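PDB 3TS3: capsid polyprotein VP90 from Turkey astrovirus 2, which probably self-assembles into an immature icosahedral T=3 capsid, this chain being the projection (spike) domain of the polyprotein. Local coordinates for residues C[109-122]-C[135-147]. Sequence-based numbering, arbitrary orientation.
Sequences IKDYTEPAIQKYYP and LNLAEGDPVISMG
Q118 and V143 form an antiparallel hydrogen-bonded pair (Q118 N to V143 O 3.0 Å, V143 N to Q118 O 2.9 Å), through which the short strand 117-119 joins strand 142-147 in the antiparallel sheet of the astrovirus spike domain, the two strand axes 130° apart. Just before P142, a type II turn runs from A138 to D141, and Y120 pairs with its last two residues: Y120 N donates to D141 O, while the Y120 carbonyl receives G140 N. Backbone D141 N to A138 O closes the turn, and D141 OD2 braces it by accepting A138 N from above the carboxylate plane, while OD1 is hydrogen-bonded to the T160 hydroxyl.

On the face carrying I117, P142 and I144, P142 sets CB against I109 CG1 and I117 CG2, both at 4.0 Å, with the Y112 ring beside it; the Y112 hydroxyl reaches G140 O in a weak bond. At the turn, Y120 holds CG anti to its backbone N (chi1 171°), bringing one ring face to L137, whose CD1 sits over its centre in a CH-pi contact, 3.9 Å from the centroid and 7° off the normal. A138 O lies in the plane of that ring, at its edge, 3.6 Å from Y120 CD2.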
loop_
_atom_site.group_PDB
_atom_site.type_symbol
_atom_site.label_atom_id
_atom_site.label_comp_id
_atom_site.label_asym_id
_atom_site.label_seq_id
_atom_site.Cartn_x
_atom_site.Cartn_y
_atom_site.Cartn_z
ATOM N N ILE C 109 -2.027 19.373 -7.043
ATOM C CA ILE C 109 -1.701 19.532 -5.631
ATOM C C ILE C 109 -1.983 20.936 -5.105
ATOM O O ILE C 109 -2.257 21.111 -3.934
ATOM C CB ILE C 109 -0.277 19.018 -5.292
ATOM C CG1 ILE C 109 -0.103 18.847 -3.783
ATOM C CG2 ILE C 109 0.798 19.913 -5.890
ATOM C CD1 ILE C 109 -1.022 17.826 -3.165
ATOM N N LYS C 110 -1.930 21.916 -5.994
ATOM C CA LYS C 110 -2.187 23.298 -5.623
ATOM C C LYS C 110 -3.594 23.748 -6.003
ATOM O O LYS C 110 -3.864 24.934 -6.079
ATOM C CB LYS C 110 -1.133 24.236 -6.214
ATOM C CG LYS C 110 0.275 23.939 -5.748
ATOM C CD LYS C 110 1.229 24.974 -6.293
ATOM C CE LYS C 110 2.666 24.565 -6.103
ATOM N NZ LYS C 110 3.588 25.583 -6.704
ATOM N N ASP C 111 -4.483 22.790 -6.243
ATOM C CA ASP C 111 -5.866 23.104 -6.558
ATOM C C ASP C 111 -6.644 23.244 -5.260
ATOM O O ASP C 111 -7.297 22.318 -4.814
ATOM C CB ASP C 111 -6.500 22.015 -7.418
ATOM C CG ASP C 111 -7.901 22.369 -7.833
ATOM O OD1 ASP C 111 -8.322 23.494 -7.506
ATOM O OD2 ASP C 111 -8.574 21.534 -8.459
ATOM N N TYR C 112 -6.567 24.438 -4.692
ATOM C CA TYR C 112 -7.147 24.758 -3.392
ATOM C C TYR C 112 -8.663 24.693 -3.379
ATOM O O TYR C 112 -9.278 24.653 -2.328
ATOM C CB TYR C 112 -6.603 26.083 -2.864
ATOM C CG TYR C 112 -5.110 26.023 -2.616
ATOM C CD1 TYR C 112 -4.594 25.277 -1.574
ATOM C CD2 TYR C 112 -4.220 26.696 -3.436
ATOM C CE1 TYR C 112 -3.245 25.209 -1.352
ATOM C CE2 TYR C 112 -2.872 26.637 -3.219
ATOM C CZ TYR C 112 -2.386 25.891 -2.178
ATOM O OH TYR C 112 -1.034 25.830 -1.964
ATOM N N THR C 113 -9.261 24.678 -4.556
ATOM C CA THR C 113 -10.696 24.478 -4.663
ATOM C C THR C 113 -11.127 23.057 -4.257
ATOM O O THR C 113 -12.249 22.852 -3.837
ATOM C CB THR C 113 -11.267 24.920 -6.019
ATOM O OG1 THR C 113 -10.927 23.965 -7.019
ATOM C CG2 THR C 113 -10.710 26.277 -6.398
ATOM N N GLU C 114 -10.229 22.080 -4.370
ATOM C CA GLU C 114 -10.562 20.731 -3.920
ATOM C C GLU C 114 -10.735 20.756 -2.408
ATOM O O GLU C 114 -9.892 21.279 -1.701
ATOM C CB GLU C 114 -9.448 19.738 -4.271
ATOM C CG GLU C 114 -9.407 19.296 -5.710
ATOM C CD GLU C 114 -10.554 18.381 -6.097
ATOM O OE1 GLU C 114 -11.307 17.930 -5.211
ATOM O OE2 GLU C 114 -10.675 18.113 -7.300
ATOM N N PRO C 115 -11.793 20.135 -1.913
ATOM C CA PRO C 115 -12.080 20.151 -0.479
ATOM C C PRO C 115 -10.950 19.529 0.337
ATOM O O PRO C 115 -10.665 19.992 1.426
ATOM C CB PRO C 115 -13.350 19.315 -0.382
ATOM C CG PRO C 115 -14.045 19.585 -1.671
ATOM C CD PRO C 115 -12.956 19.683 -2.697
ATOM N N ALA C 116 -10.308 18.503 -0.200
ATOM C CA ALA C 116 -9.218 17.836 0.507
ATOM C C ALA C 116 -8.015 18.733 0.764
ATOM O O ALA C 116 -7.308 18.558 1.739
ATOM C CB ALA C 116 -8.786 16.561 -0.208
ATOM N N ILE C 117 -7.770 19.678 -0.133
ATOM C CA ILE C 117 -6.552 20.457 -0.054
ATOM C C ILE C 117 -6.737 21.772 0.673
ATOM O O ILE C 117 -7.592 22.564 0.330
ATOM C CB ILE C 117 -5.966 20.744 -1.451
ATOM C CG1 ILE C 117 -5.870 19.461 -2.276
ATOM C CG2 ILE C 117 -4.613 21.442 -1.323
ATOM C CD1 ILE C 117 -5.471 19.714 -3.710
ATOM N N GLN C 118 -5.885 21.995 1.658
ATOM C CA GLN C 118 -5.928 23.211 2.454
ATOM C C GLN C 118 -4.573 23.904 2.416
ATOM O O GLN C 118 -3.603 23.351 1.925
ATOM C CB GLN C 118 -6.344 22.926 3.899
ATOM C CG GLN C 118 -7.646 22.155 4.034
ATOM C CD GLN C 118 -8.877 22.971 3.680
ATOM O OE1 GLN C 118 -8.820 24.184 3.557
ATOM N NE2 GLN C 118 -9.999 22.298 3.534
ATOM N N LYS C 119 -4.529 25.134 2.916
ATOM C CA LYS C 119 -3.306 25.908 2.914
ATOM C C LYS C 119 -2.723 25.861 4.302
ATOM O O LYS C 119 -3.366 26.240 5.259
ATOM C CB LYS C 119 -3.590 27.361 2.529
ATOM C CG LYS C 119 -4.040 27.540 1.093
ATOM C CD LYS C 119 -4.388 28.980 0.783
ATOM C CE LYS C 119 -4.703 29.163 -0.687
ATOM N NZ LYS C 119 -4.714 30.593 -1.076
ATOM N N TYR C 120 -1.485 25.405 4.401
ATOM C CA TYR C 120 -0.862 25.250 5.699
ATOM C C TYR C 120 -0.778 26.585 6.439
ATOM O O TYR C 120 -0.456 27.608 5.859
ATOM C CB TYR C 120 0.527 24.633 5.541
ATOM C CG TYR C 120 1.335 24.635 6.809
ATOM C CD1 TYR C 120 0.957 23.868 7.898
ATOM C CD2 TYR C 120 2.470 25.410 6.920
ATOM C CE1 TYR C 120 1.686 23.872 9.050
ATOM C CE2 TYR C 120 3.207 25.424 8.074
ATOM C CZ TYR C 120 2.811 24.649 9.138
ATOM O OH TYR C 120 3.538 24.653 10.294
ATOM N N TYR C 121 -1.110 26.563 7.724
ATOM C CA TYR C 121 -1.049 27.754 8.551
ATOM C C TYR C 121 -0.265 27.462 9.830
ATOM O O TYR C 121 -0.731 26.742 10.698
ATOM C CB TYR C 121 -2.476 28.182 8.895
ATOM C CG TYR C 121 -2.606 29.553 9.527
ATOM C CD1 TYR C 121 -2.325 30.704 8.809
ATOM C CD2 TYR C 121 -3.046 29.691 10.830
ATOM C CE1 TYR C 121 -2.460 31.956 9.387
ATOM C CE2 TYR C 121 -3.185 30.926 11.414
ATOM C CZ TYR C 121 -2.891 32.055 10.696
ATOM O OH TYR C 121 -3.034 33.285 11.293
ATOM N N PRO C 122 0.909 28.063 9.970
ATOM C CA PRO C 122 1.762 27.819 11.134
ATOM C C PRO C 122 1.115 28.214 12.458
ATOM O O PRO C 122 1.333 27.544 13.453
ATOM C CB PRO C 122 2.978 28.706 10.869
ATOM C CG PRO C 122 2.996 28.895 9.418
ATOM C CD PRO C 122 1.596 28.847 8.934
ATOM N N LEU C 135 9.991 20.400 9.851
ATOM C CA LEU C 135 9.023 20.286 8.783
ATOM C C LEU C 135 9.420 21.208 7.644
ATOM O O LEU C 135 9.226 20.870 6.487
ATOM C CB LEU C 135 7.619 20.591 9.276
ATOM C CG LEU C 135 6.971 19.414 9.994
ATOM C CD1 LEU C 135 5.704 19.867 10.672
ATOM C CD2 LEU C 135 6.704 18.292 9.009
ATOM N N ASN C 136 9.975 22.370 7.977
ATOM C CA ASN C 136 10.442 23.299 6.955
ATOM C C ASN C 136 9.383 23.642 5.907
ATOM O O ASN C 136 9.630 23.588 4.716
ATOM C CB ASN C 136 11.704 22.774 6.287
ATOM C CG ASN C 136 12.389 23.823 5.448
ATOM O OD1 ASN C 136 12.277 25.008 5.717
ATOM N ND2 ASN C 136 13.103 23.386 4.427
ATOM N N LEU C 137 8.207 24.003 6.380
ATOM C CA LEU C 137 7.101 24.349 5.513
ATOM C C LEU C 137 6.957 25.854 5.380
ATOM O O LEU C 137 7.480 26.612 6.188
ATOM C CB LEU C 137 5.801 23.747 6.043
ATOM C CG LEU C 137 5.705 22.223 6.117
ATOM C CD1 LEU C 137 4.544 21.802 6.998
ATOM C CD2 LEU C 137 5.599 21.587 4.739
ATOM N N ALA C 138 6.228 26.268 4.357
ATOM C CA ALA C 138 5.941 27.671 4.130
ATOM C C ALA C 138 4.447 27.845 4.269
ATOM O O ALA C 138 3.681 26.972 3.912
ATOM C CB ALA C 138 6.393 28.092 2.744
ATOM N N GLU C 139 4.029 28.990 4.779
ATOM C CA GLU C 139 2.618 29.234 4.937
ATOM C C GLU C 139 2.004 29.155 3.550
ATOM O O GLU C 139 2.536 29.699 2.591
ATOM C CB GLU C 139 2.384 30.612 5.568
ATOM C CG GLU C 139 0.931 30.907 5.864
ATOM C CD GLU C 139 0.699 32.299 6.430
ATOM O OE1 GLU C 139 1.633 33.119 6.415
ATOM O OE2 GLU C 139 -0.435 32.576 6.862
ATOM N N GLY C 140 0.873 28.473 3.457
ATOM C CA GLY C 140 0.190 28.277 2.200
ATOM C C GLY C 140 0.542 27.003 1.449
ATOM O O GLY C 140 -0.089 26.707 0.457
ATOM N N ASP C 141 1.520 26.244 1.932
ATOM C CA ASP C 141 1.864 24.980 1.279
ATOM C C ASP C 141 0.668 24.055 1.376
ATOM O O ASP C 141 -0.026 24.062 2.370
ATOM C CB ASP C 141 3.062 24.315 1.959
ATOM C CG ASP C 141 4.392 24.868 1.479
ATOM O OD1 ASP C 141 4.405 25.637 0.510
ATOM O OD2 ASP C 141 5.413 24.517 2.083
ATOM N N PRO C 142 0.438 23.240 0.357
ATOM C CA PRO C 142 -0.716 22.347 0.410
ATOM C C PRO C 142 -0.618 21.381 1.583
ATOM O O PRO C 142 0.448 20.864 1.855
ATOM C CB PRO C 142 -0.608 21.574 -0.902
ATOM C CG PRO C 142 0.025 22.544 -1.852
ATOM C CD PRO C 142 0.986 23.358 -1.009
ATOM N N VAL C 143 -1.732 21.176 2.275
ATOM C CA VAL C 143 -1.813 20.177 3.323
ATOM C C VAL C 143 -3.091 19.360 3.166
ATOM O O VAL C 143 -4.133 19.893 2.815
ATOM C CB VAL C 143 -1.683 20.779 4.743
ATOM C CG1 VAL C 143 -2.778 21.783 5.029
ATOM C CG2 VAL C 143 -1.672 19.678 5.784
ATOM N N ILE C 144 -2.983 18.058 3.388
ATOM C CA ILE C 144 -4.134 17.180 3.262
ATOM C C ILE C 144 -4.310 16.308 4.499
ATOM O O ILE C 144 -3.380 15.660 4.935
ATOM C CB ILE C 144 -4.019 16.275 2.017
ATOM C CG1 ILE C 144 -3.951 17.119 0.743
ATOM C CG2 ILE C 144 -5.180 15.290 1.955
ATOM C CD1 ILE C 144 -3.539 16.334 -0.492
ATOM N N SER C 145 -5.522 16.291 5.037
ATOM C CA SER C 145 -5.866 15.441 6.168
ATOM C C SER C 145 -5.987 13.991 5.704
ATOM O O SER C 145 -6.720 13.704 4.780
ATOM C CB SER C 145 -7.197 15.926 6.741
ATOM O OG SER C 145 -7.792 14.970 7.583
ATOM N N MET C 146 -5.269 13.085 6.358
ATOM C CA MET C 146 -5.137 11.700 6.042
ATOM C C MET C 146 -5.324 10.914 7.297
ATOM O O MET C 146 -5.144 11.375 8.399
ATOM C CB MET C 146 -3.761 11.374 5.438
ATOM C CG MET C 146 -3.332 12.237 4.245
ATOM S SD MET C 146 -4.250 11.870 2.733
ATOM C CE MET C 146 -3.679 10.218 2.328
ATOM N N GLY C 147 -5.480 9.630 7.146
ATOM C CA GLY C 147 -5.439 8.684 8.237
ATOM C C GLY C 147 -4.934 7.346 7.768
ATOM O O GLY C 147 -5.146 6.967 6.619
#